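Local coordinates for uncharacterized protein from DUF35 family (Sulfolobus solfataricus, PDB 3IRB), which is of unknown function but binds a zinc ion and has a zinc-ribbon and OB-fold architecture that suggests a role in binding acyl-CoA, at residues 53-58 and 64-69; 38-43 and 134-139. One frame throughout, in Å; residues are numbered along the deposited sequence.

Interaction 1 (53-58 and 64-69). With ZN (zinc ion), chain C.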
loop_
_atom_site.group_PDB
_atom_site.type_symbol
_atom_site.label_atom_id
_atom_site.label_comp_id
_atom_site.label_asym_id
_atom_site.label_seq_id
_atom_site.Cartn_x
_atom_site.Cartn_y
_atom_site.Cartn_z
ATOM N N CYS A 53 -15.870 16.185 -3.635
ATOM C CA CYS A 53 -15.929 15.348 -4.851
ATOM C C CYS A 53 -16.200 13.880 -4.561
ATOM O O CYS A 53 -16.396 13.079 -5.494
ATOM C CB CYS A 53 -14.622 15.474 -5.633
ATOM S SG CYS A 53 -13.162 14.798 -4.771
ATOM N N GLY A 54 -16.212 13.506 -3.282
ATOM C CA GLY A 54 -16.481 12.133 -2.919
ATOM C C GLY A 54 -15.339 11.144 -3.169
ATOM O O GLY A 54 -15.521 9.983 -2.913
ATOM N N ARG A 55 -14.198 11.576 -3.705
ATOM C CA ARG A 55 -13.050 10.668 -3.877
ATOM C C ARG A 55 -12.580 10.124 -2.530
ATOM O O ARG A 55 -12.482 10.886 -1.551
ATOM C CB ARG A 55 -11.902 11.413 -4.542
ATOM C CG ARG A 55 -12.145 11.749 -6.014
ATOM C CD ARG A 55 -10.924 12.450 -6.584
ATOM N NE ARG A 55 -11.033 12.670 -8.020
ATOM C CZ ARG A 55 -11.693 13.673 -8.589
ATOM N NH1 ARG A 55 -12.340 14.578 -7.855
ATOM N NH2 ARG A 55 -11.720 13.754 -9.917
ATOM N N ILE A 56 -12.252 8.825 -2.500
ATOM C CA ILE A 56 -11.683 8.187 -1.338
ATOM C C ILE A 56 -10.214 7.897 -1.636
ATOM O O ILE A 56 -9.923 7.362 -2.677
ATOM C CB ILE A 56 -12.434 6.889 -0.998
ATOM C CG1 ILE A 56 -13.895 7.188 -0.632
ATOM C CG2 ILE A 56 -11.778 6.205 0.170
ATOM C CD1 ILE A 56 -14.775 5.916 -0.478
ATOM N N PHE A 57 -9.315 8.319 -0.737
ATOM C CA PHE A 57 -7.881 8.215 -0.950
ATOM C C PHE A 57 -7.300 7.218 0.022
ATOM O O PHE A 57 -7.650 7.216 1.202
ATOM C CB PHE A 57 -7.157 9.541 -0.719
ATOM C CG PHE A 57 -7.630 10.651 -1.605
ATOM C CD1 PHE A 57 -7.061 10.833 -2.862
ATOM C CD2 PHE A 57 -8.674 11.473 -1.206
ATOM C CE1 PHE A 57 -7.473 11.834 -3.697
ATOM C CE2 PHE A 57 -9.106 12.488 -2.045
ATOM C CZ PHE A 57 -8.502 12.676 -3.300
ATOM N N VAL A 58 -6.370 6.406 -0.465
ATOM C CA VAL A 58 -5.588 5.532 0.403
ATOM C C VAL A 58 -4.110 5.705 0.008
ATOM O O VAL A 58 -3.804 5.773 -1.176
ATOM C CB VAL A 58 -6.053 4.061 0.291
ATOM C CG1 VAL A 58 -5.704 3.442 -1.088
ATOM C CG2 VAL A 58 -5.506 3.234 1.470
ATOM N N CYS A 64 -7.472 17.582 -0.500
ATOM C CA CYS A 64 -7.859 17.089 -1.820
ATOM C C CYS A 64 -7.326 18.096 -2.836
ATOM O O CYS A 64 -7.805 19.216 -2.890
ATOM C CB CYS A 64 -9.382 16.982 -1.963
ATOM S SG CYS A 64 -9.891 16.436 -3.662
ATOM N N GLU A 65 -6.335 17.705 -3.634
ATOM C CA GLU A 65 -5.757 18.662 -4.604
ATOM C C GLU A 65 -6.661 18.871 -5.845
ATOM O O GLU A 65 -6.482 19.859 -6.556
ATOM C CB GLU A 65 -4.334 18.236 -5.023
ATOM C CG GLU A 65 -3.639 19.115 -6.098
ATOM C CD GLU A 65 -3.432 20.594 -5.734
ATOM O OE1 GLU A 65 -3.741 21.028 -4.608
ATOM O OE2 GLU A 65 -2.935 21.340 -6.605
ATOM N N HIS A 66 -7.623 17.972 -6.067
ATOM C CA HIS A 66 -8.637 18.146 -7.117
ATOM C C HIS A 66 -9.572 19.288 -6.802
ATOM O O HIS A 66 -9.856 20.102 -7.676
ATOM C CB HIS A 66 -9.441 16.864 -7.312
ATOM C CG HIS A 66 -8.611 15.727 -7.804
ATOM N ND1 HIS A 66 -8.443 14.562 -7.089
ATOM C CD2 HIS A 66 -7.872 15.590 -8.931
ATOM C CE1 HIS A 66 -7.645 13.749 -7.760
ATOM N NE2 HIS A 66 -7.288 14.348 -8.884
ATOM N N CYS A 67 -10.046 19.350 -5.553
ATOM C CA CYS A 67 -10.998 20.376 -5.118
ATOM C C CYS A 67 -10.369 21.574 -4.409
ATOM O O CYS A 67 -11.050 22.570 -4.222
ATOM C CB CYS A 67 -12.016 19.768 -4.156
ATOM S SG CYS A 67 -12.994 18.418 -4.860
ATOM N N PHE A 68 -9.100 21.465 -3.999
ATOM C CA PHE A 68 -8.415 22.488 -3.194
ATOM C C PHE A 68 -9.076 22.744 -1.843
ATOM O O PHE A 68 -9.314 23.887 -1.477
ATOM C CB PHE A 68 -8.260 23.808 -3.975
ATOM C CG PHE A 68 -7.731 23.616 -5.353
ATOM C CD1 PHE A 68 -6.441 23.131 -5.553
ATOM C CD2 PHE A 68 -8.527 23.880 -6.460
ATOM C CE1 PHE A 68 -5.953 22.928 -6.832
ATOM C CE2 PHE A 68 -8.043 23.677 -7.745
ATOM C CZ PHE A 68 -6.752 23.198 -7.932
ATOM N N VAL A 69 -9.407 21.665 -1.131
ATOM C CA VAL A 69 -10.080 21.734 0.152
ATOM C C VAL A 69 -9.532 20.657 1.086
ATOM O O VAL A 69 -9.050 19.584 0.645
ATOM C CB VAL A 69 -11.614 21.519 0.040
ATOM C CG1 VAL A 69 -12.269 22.594 -0.823
ATOM C CG2 VAL A 69 -11.911 20.158 -0.477
HETATM ZN ZN ZN C . -12.210 16.595 -3.713
#
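The backbones of Cys-53 and Cys-67 come closest, CA to CA 7.0 Å, and the spacing between the segments grows to 8.5 Å between the CA atoms of Arg-55 and Cys-64. A zinc ion bridges the two segments. Cys-53 SG, Cys-64 SG and Cys-67 SG each bind the zinc ion at 2.3 Å, and Cys-50 completes the site. Cys-53 SG sits between its backbone N and carbonyl carbon (chi1 66°), the rotation that turns it to the metal.

Two N-H groups of Arg-55 also reach this sulfur. The Arg-55 backbone N donates a hydrogen bond to Cys-53 SG at 3.5 Å. NH1 donates to the same SG at 3.2 Å, nearly in the guanidinium plane. On the other segment Cys-67 N donates to Cys-64 SG. Such bonds would be expected to temper the negative charge of the thiolates.

The Arg-55 guanidinium stacks on one face of the His-66 imidazole, tilted by 27°, with 3.9 Å between the centres of the two groups. CZ lies nearer the rim of the imidazole than its middle. NE forms a salt bridge with Glu-114, which helps fix the group's rotation. With an alanine at Arg-55, Cys-53 SG is likely to lose its side-chain donor and Glu-114 this charged mate, and the His-66 ring would be freer to turn.

Phe-57 CZ points at Cys-64 SG, 4.0 Å away, so the sulfur meets the ring at its edge. The same ring edge approaches His-66 ND1. Two CxxC pairs, brought together round one zinc, are the hallmark of a rubredoxin-like zinc ribbon.

Interaction 2 (38-43 and 134-139). With SO4 (sulfate ion), chain E.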
loop_
_atom_site.group_PDB
_atom_site.type_symbol
_atom_site.label_atom_id
_atom_site.label_comp_id
_atom_site.label_asym_id
_atom_site.label_seq_id
_atom_site.Cartn_x
_atom_site.Cartn_y
_atom_site.Cartn_z
ATOM N N ASN A 38 -2.351 4.533 12.744
ATOM C CA ASN A 38 -3.148 3.971 13.826
ATOM C C ASN A 38 -4.066 2.857 13.354
ATOM O O ASN A 38 -4.210 1.842 14.039
ATOM C CB ASN A 38 -3.967 5.056 14.536
ATOM C CG ASN A 38 -3.119 5.904 15.447
ATOM O OD1 ASN A 38 -1.983 5.538 15.768
ATOM N ND2 ASN A 38 -3.657 7.049 15.873
ATOM N N GLY A 39 -4.681 3.045 12.198
ATOM C CA GLY A 39 -5.541 2.015 11.587
ATOM C C GLY A 39 -4.796 0.710 11.342
ATOM O O GLY A 39 -5.314 -0.370 11.621
ATOM N N LEU A 40 -3.579 0.806 10.818
ATOM C CA LEU A 40 -2.755 -0.386 10.555
ATOM C C LEU A 40 -2.493 -1.193 11.835
ATOM O O LEU A 40 -2.481 -2.444 11.814
ATOM C CB LEU A 40 -1.427 0.016 9.919
ATOM C CG LEU A 40 -1.449 0.530 8.480
ATOM C CD1 LEU A 40 -0.023 0.818 8.009
ATOM C CD2 LEU A 40 -2.187 -0.381 7.487
ATOM N N LYS A 41 -2.289 -0.481 12.949
ATOM C CA LYS A 41 -2.137 -1.126 14.256
ATOM C C LYS A 41 -3.379 -1.912 14.665
ATOM O O LYS A 41 -3.280 -2.838 15.455
ATOM C CB LYS A 41 -1.786 -0.095 15.350
ATOM C CG LYS A 41 -0.404 0.596 15.169
ATOM C CD LYS A 41 -0.137 1.685 16.246
ATOM N N GLN A 42 -4.540 -1.566 14.122
ATOM C CA GLN A 42 -5.761 -2.320 14.407
ATOM C C GLN A 42 -6.168 -3.283 13.275
ATOM O O GLN A 42 -7.320 -3.700 13.206
ATOM C CB GLN A 42 -6.903 -1.332 14.652
ATOM C CG GLN A 42 -6.648 -0.343 15.790
ATOM C CD GLN A 42 -7.721 0.731 15.854
ATOM O OE1 GLN A 42 -7.444 1.919 15.666
ATOM N NE2 GLN A 42 -8.958 0.314 16.087
ATOM N N ASN A 43 -5.237 -3.615 12.381
ATOM C CA ASN A 43 -5.519 -4.408 11.175
ATOM C C ASN A 43 -6.615 -3.807 10.285
ATOM O O ASN A 43 -7.464 -4.520 9.773
ATOM C CB ASN A 43 -5.851 -5.859 11.547
ATOM C CG ASN A 43 -4.715 -6.549 12.277
ATOM O OD1 ASN A 43 -3.598 -6.035 12.355
ATOM N ND2 ASN A 43 -4.999 -7.712 12.818
ATOM N N LEU A 134 -1.400 -10.132 4.764
ATOM C CA LEU A 134 -0.840 -10.983 5.813
ATOM C C LEU A 134 -0.277 -10.157 6.969
ATOM O O LEU A 134 -0.322 -10.585 8.116
ATOM C CB LEU A 134 0.271 -11.864 5.233
ATOM C CG LEU A 134 -0.160 -12.886 4.164
ATOM C CD1 LEU A 134 0.991 -13.805 3.815
ATOM C CD2 LEU A 134 -1.351 -13.691 4.690
ATOM N N SER A 135 0.279 -8.988 6.664
ATOM C CA SER A 135 0.895 -8.122 7.695
ATOM C C SER A 135 0.568 -6.667 7.441
ATOM O O SER A 135 0.731 -6.181 6.315
ATOM C CB SER A 135 2.422 -8.295 7.717
ATOM O OG SER A 135 3.057 -7.369 8.599
ATOM N N PHE A 136 0.136 -5.988 8.503
ATOM C CA PHE A 136 -0.202 -4.573 8.464
ATOM C C PHE A 136 0.947 -3.681 8.985
ATOM O O PHE A 136 0.783 -2.480 9.128
ATOM C CB PHE A 136 -1.475 -4.351 9.305
ATOM C CG PHE A 136 -2.697 -4.995 8.713
ATOM C CD1 PHE A 136 -2.964 -6.339 8.939
ATOM C CD2 PHE A 136 -3.577 -4.265 7.936
ATOM C CE1 PHE A 136 -4.089 -6.950 8.389
ATOM C CE2 PHE A 136 -4.701 -4.862 7.359
ATOM C CZ PHE A 136 -4.963 -6.214 7.608
ATOM N N GLN A 137 2.100 -4.262 9.305
ATOM C CA GLN A 137 3.285 -3.445 9.564
ATOM C C GLN A 137 3.761 -2.919 8.220
ATOM O O GLN A 137 3.638 -3.599 7.213
ATOM C CB GLN A 137 4.361 -4.274 10.227
ATOM C CG GLN A 137 5.634 -3.524 10.570
ATOM C CD GLN A 137 6.690 -4.425 11.231
ATOM O OE1 GLN A 137 6.369 -5.453 11.845
ATOM N NE2 GLN A 137 7.956 -4.038 11.093
ATOM N N TRP A 138 4.280 -1.702 8.188
ATOM C CA TRP A 138 4.733 -1.105 6.939
ATOM C C TRP A 138 6.162 -1.534 6.613
ATOM O O TRP A 138 7.004 -1.577 7.508
ATOM C CB TRP A 138 4.674 0.415 7.062
ATOM C CG TRP A 138 4.951 1.107 5.825
ATOM C CD1 TRP A 138 6.168 1.422 5.317
ATOM C CD2 TRP A 138 3.995 1.573 4.899
ATOM N NE1 TRP A 138 6.021 2.062 4.134
ATOM C CE2 TRP A 138 4.689 2.156 3.843
ATOM C CE3 TRP A 138 2.598 1.507 4.834
ATOM C CZ2 TRP A 138 4.042 2.710 2.741
ATOM C CZ3 TRP A 138 1.964 2.055 3.771
ATOM C CH2 TRP A 138 2.681 2.632 2.716
ATOM N N PRO A 139 6.454 -1.859 5.339
ATOM C CA PRO A 139 5.586 -1.983 4.196
ATOM C C PRO A 139 4.758 -3.235 4.322
ATOM O O PRO A 139 5.246 -4.247 4.814
ATOM C CB PRO A 139 6.552 -2.151 3.006
ATOM C CG PRO A 139 7.843 -2.002 3.498
ATOM C CD PRO A 139 7.865 -2.070 4.964
HETATM S S SO4 E . 5.338 -9.367 9.983
HETATM O O1 SO4 E . 4.624 -10.624 9.909
HETATM O O2 SO4 E . 6.440 -9.451 10.934
HETATM O O3 SO4 E . 4.430 -8.326 10.462
HETATM O O4 SO4 E . 5.859 -8.976 8.661
#
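Phe-136 carries most of this contact, its ring lying with one face against Asn-43 at the end of helix 30-41. Asn-43 CA stands over the centre of the ring, 3.7 Å from the centroid and 6° off the normal, a CH-pi contact. The Asn-43 side chain leaves over the CD1-CE1 side, and chi1 -60° carries the amide just past that rim. The amide plane is only 20° from the ring plane, and OD1 comes within 3.5 Å of Phe-136 CD1.

Leu-40 meets the backbone of the other segment as well as its rings. Leu-40 CB is 3.4 Å from Phe-136 O. The Leu-40 carbonyl O in turn lies 3.3 Å from Phe-136 CB. Among the side chains, Leu-40 CD2 touches Phe-136 CD2 at 4.1 Å, while its other methyl, CD1, reaches the edge of the Trp-138 ring at CE3. Ile-45 lies against both Leu-40 and Phe-136. Trp-138 NE1 is hydrogen-bonded to the Met-20 carbonyl, which ties the indole to helix 12-28.

A sulfate, probably from the crystallisation liquor, accepts a hydrogen bond from Ser-135 OG and is also held by Arg-141.

Helix 30-41 stops in a Schellman motif. Asn-43, with positive phi, takes the C-prime place; its N hydrogen-bonds Leu-40 O, and the next residue's N reaches Gly-39 O. The contact seats this helix end on the loop that follows strand 132-135 of the OB-fold.

How the interactions relate
Interaction 1 is local, with five residues between its segments, whereas interaction 2 has 90 residues between its segments. The residues between 38-43 and 134-139 include all of interaction 1. The centres of the two contacts are about 24 Å apart, and their nearest atoms about 8 Å, so they do not touch. Segments of both belong to or adjoin one mixed sheet. Interaction 1 holds three of the four zinc ligands, and its centre is about 18 Å from the centre of the chain. Interaction 2 is away from the metal, its centre about 10 Å from the centre of the chain. Interaction 1 builds most of the metal site of the zinc ribbon; interaction 2 joins the helix leading into that ribbon to the OB-fold.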